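Restriction endonuclease THAI (Thermoplasma acidophilum, PDB 3NDH) probably cuts double-stranded DNA as a restriction endonuclease, intercalating into its specific site without flipping bases out of the helix. Local coordinates at residues R64-L69 with I137-N142. Residues are numbered along the deposited sequence; the frame is centred on the assembly and turned at random.
Sequences RIISSL and ILVHIN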
loop_
_atom_site.group_PDB
_atom_site.type_symbol
_atom_site.label_atom_id
_atom_site.label_comp_id
_atom_site.label_asym_id
_atom_site.label_seq_id
_atom_site.Cartn_x
_atom_site.Cartn_y
_atom_site.Cartn_z
ATOM N N ARG A 64 3.030 -5.071 10.375
ATOM C CA ARG A 64 2.663 -4.583 11.707
ATOM C C ARG A 64 2.362 -5.718 12.672
ATOM O O ARG A 64 2.733 -5.681 13.833
ATOM C CB ARG A 64 1.450 -3.651 11.644
ATOM C CG ARG A 64 1.734 -2.316 11.074
ATOM C CD ARG A 64 0.664 -1.312 11.487
ATOM N NE ARG A 64 0.682 -0.189 10.589
ATOM C CZ ARG A 64 -0.392 0.318 10.002
ATOM N NH1 ARG A 64 -1.604 -0.157 10.268
ATOM N NH2 ARG A 64 -0.246 1.333 9.180
ATOM N N ILE A 65 1.656 -6.728 12.166
ATOM C CA ILE A 65 1.276 -7.889 12.957
ATOM C C ILE A 65 2.523 -8.651 13.413
ATOM O O ILE A 65 2.623 -9.092 14.572
ATOM C CB ILE A 65 0.311 -8.809 12.178
ATOM C CG1 ILE A 65 -1.043 -8.109 12.038
ATOM C CG2 ILE A 65 0.139 -10.153 12.864
ATOM C CD1 ILE A 65 -1.978 -8.634 10.932
ATOM N N ILE A 66 3.491 -8.821 12.517
ATOM C CA ILE A 66 4.712 -9.535 12.875
ATOM C C ILE A 66 5.557 -8.710 13.833
ATOM O O ILE A 66 6.075 -9.238 14.820
ATOM C CB ILE A 66 5.511 -9.951 11.610
ATOM C CG1 ILE A 66 4.696 -10.914 10.725
ATOM C CG2 ILE A 66 6.860 -10.556 11.976
ATOM C CD1 ILE A 66 4.286 -12.221 11.417
ATOM N N SER A 67 5.699 -7.409 13.583
ATOM C CA SER A 67 6.421 -6.574 14.553
ATOM C C SER A 67 5.774 -6.614 15.942
ATOM O O SER A 67 6.453 -6.572 16.960
ATOM C CB SER A 67 6.497 -5.135 14.076
ATOM O OG SER A 67 7.237 -5.045 12.856
ATOM N N SER A 68 4.450 -6.679 15.959
ATOM C CA SER A 68 3.696 -6.753 17.200
ATOM C C SER A 68 3.911 -8.065 17.945
ATOM O O SER A 68 3.870 -8.095 19.189
ATOM C CB SER A 68 2.218 -6.516 16.943
ATOM O OG SER A 68 2.018 -5.203 16.442
ATOM N N LEU A 69 4.166 -9.150 17.215
ATOM C CA LEU A 69 4.571 -10.403 17.864
ATOM C C LEU A 69 5.886 -10.222 18.599
ATOM O O LEU A 69 6.051 -10.713 19.692
ATOM C CB LEU A 69 4.674 -11.529 16.822
ATOM C CG LEU A 69 5.039 -12.902 17.360
ATOM C CD1 LEU A 69 3.929 -13.468 18.209
ATOM C CD2 LEU A 69 5.377 -13.804 16.170
ATOM N N ILE A 137 12.436 -12.565 8.368
ATOM C CA ILE A 137 11.239 -13.303 8.773
ATOM C C ILE A 137 10.334 -13.345 7.539
ATOM O O ILE A 137 9.869 -12.313 7.059
ATOM C CB ILE A 137 10.490 -12.671 9.956
ATOM C CG1 ILE A 137 11.379 -12.666 11.205
ATOM C CG2 ILE A 137 9.176 -13.444 10.239
ATOM C CD1 ILE A 137 10.763 -11.894 12.398
ATOM N N LEU A 138 10.168 -14.548 6.979
ATOM C CA LEU A 138 9.375 -14.794 5.793
ATOM C C LEU A 138 8.112 -15.553 6.167
ATOM O O LEU A 138 8.194 -16.620 6.723
ATOM C CB LEU A 138 10.188 -15.602 4.771
ATOM C CG LEU A 138 9.457 -16.004 3.486
ATOM C CD1 LEU A 138 9.183 -14.824 2.610
ATOM C CD2 LEU A 138 10.261 -17.084 2.734
ATOM N N VAL A 139 6.951 -14.987 5.849
ATOM C CA VAL A 139 5.694 -15.684 6.075
ATOM C C VAL A 139 5.153 -16.197 4.753
ATOM O O VAL A 139 4.833 -15.433 3.845
ATOM C CB VAL A 139 4.636 -14.776 6.710
ATOM C CG1 VAL A 139 3.450 -15.622 7.162
ATOM C CG2 VAL A 139 5.201 -13.983 7.876
ATOM N N HIS A 140 5.099 -17.522 4.659
ATOM C CA HIS A 140 4.536 -18.203 3.510
ATOM C C HIS A 140 3.087 -18.561 3.814
ATOM O O HIS A 140 2.807 -19.438 4.606
ATOM C CB HIS A 140 5.364 -19.438 3.204
ATOM C CG HIS A 140 4.753 -20.341 2.193
ATOM N ND1 HIS A 140 4.953 -21.703 2.200
ATOM C CD2 HIS A 140 3.954 -20.079 1.139
ATOM C CE1 HIS A 140 4.291 -22.243 1.192
ATOM N NE2 HIS A 140 3.675 -21.281 0.533
ATOM N N ILE A 141 2.192 -17.838 3.140
ATOM C CA ILE A 141 0.760 -17.959 3.320
ATOM C C ILE A 141 0.241 -18.888 2.242
ATOM O O ILE A 141 0.588 -18.755 1.073
ATOM C CB ILE A 141 0.083 -16.593 3.164
ATOM C CG1 ILE A 141 0.713 -15.564 4.094
ATOM C CG2 ILE A 141 -1.432 -16.668 3.388
ATOM C CD1 ILE A 141 0.363 -14.148 3.702
ATOM N N ASN A 142 -0.630 -19.806 2.627
ATOM C CA ASN A 142 -1.160 -20.814 1.721
ATOM C C ASN A 142 -2.553 -21.167 2.207
ATOM O O ASN A 142 -2.726 -22.148 2.906
ATOM C CB ASN A 142 -0.204 -22.007 1.689
ATOM C CG ASN A 142 -0.494 -22.982 0.583
ATOM O OD1 ASN A 142 -1.252 -22.690 -0.351
ATOM N ND2 ASN A 142 0.125 -24.165 0.675
#
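Ile66 makes every direct contact between the helical residues 64-69 and the strand residues 137-142, touching Ile137 and Val139. Only 114 Å² is buried, summed over both sides, and the closest pair of CA atoms, those of Ile66 and Ile137, stays 8.6 Å apart; side chains therefore bridge the gap, without a hydrogen bond.

Starting at CB, which points toward the strand, the side chain forks. The CG2 branch meets two methyls of one partner: it lies 4.1 Å from Ile137 CG2 and also 4.1 Å from Ile137 CD1. The two isoleucines pass alongside each other in opposite directions. The other branch leaves CB through CG1, beside the backbone N (chi1 -62°), and then turns again (chi2 -60°), which brings Ile66 CD1 to 4.1 Å from Val139 CG2. Here the approach is tip to tip, methyl against methyl. One side chain thus spans two alternate residues on the same face of the strand, at ordinary van der Waals spacing.

Away from this interface, Ser68 OG turns back to its own helix, with a further weak hydrogen bond to Phe215 O of the second subunit. Arg64 O accepts Ser68 OG at 2.7 Å and Ser68 N at 2.9 Å, the two donors arriving from opposite faces of the carbonyl plane.

The contact is wholly buried, where helix 58-74 packs on the mixed central sheet, consistent with the helix-on-sheet core of PDDEXK nucleases. Strand 135-141 runs between parallel strand 97-105 and antiparallel strand 146-152. Ile66 also touches Ile101, a residue of the sodium site, while Ile137 and Val139 both rest on Val149. Helix 27-46 adds Phe41 against Val139 and Leu37 against Ile65, and Trp218 of the second subunit packs on Ile65 and Ser68.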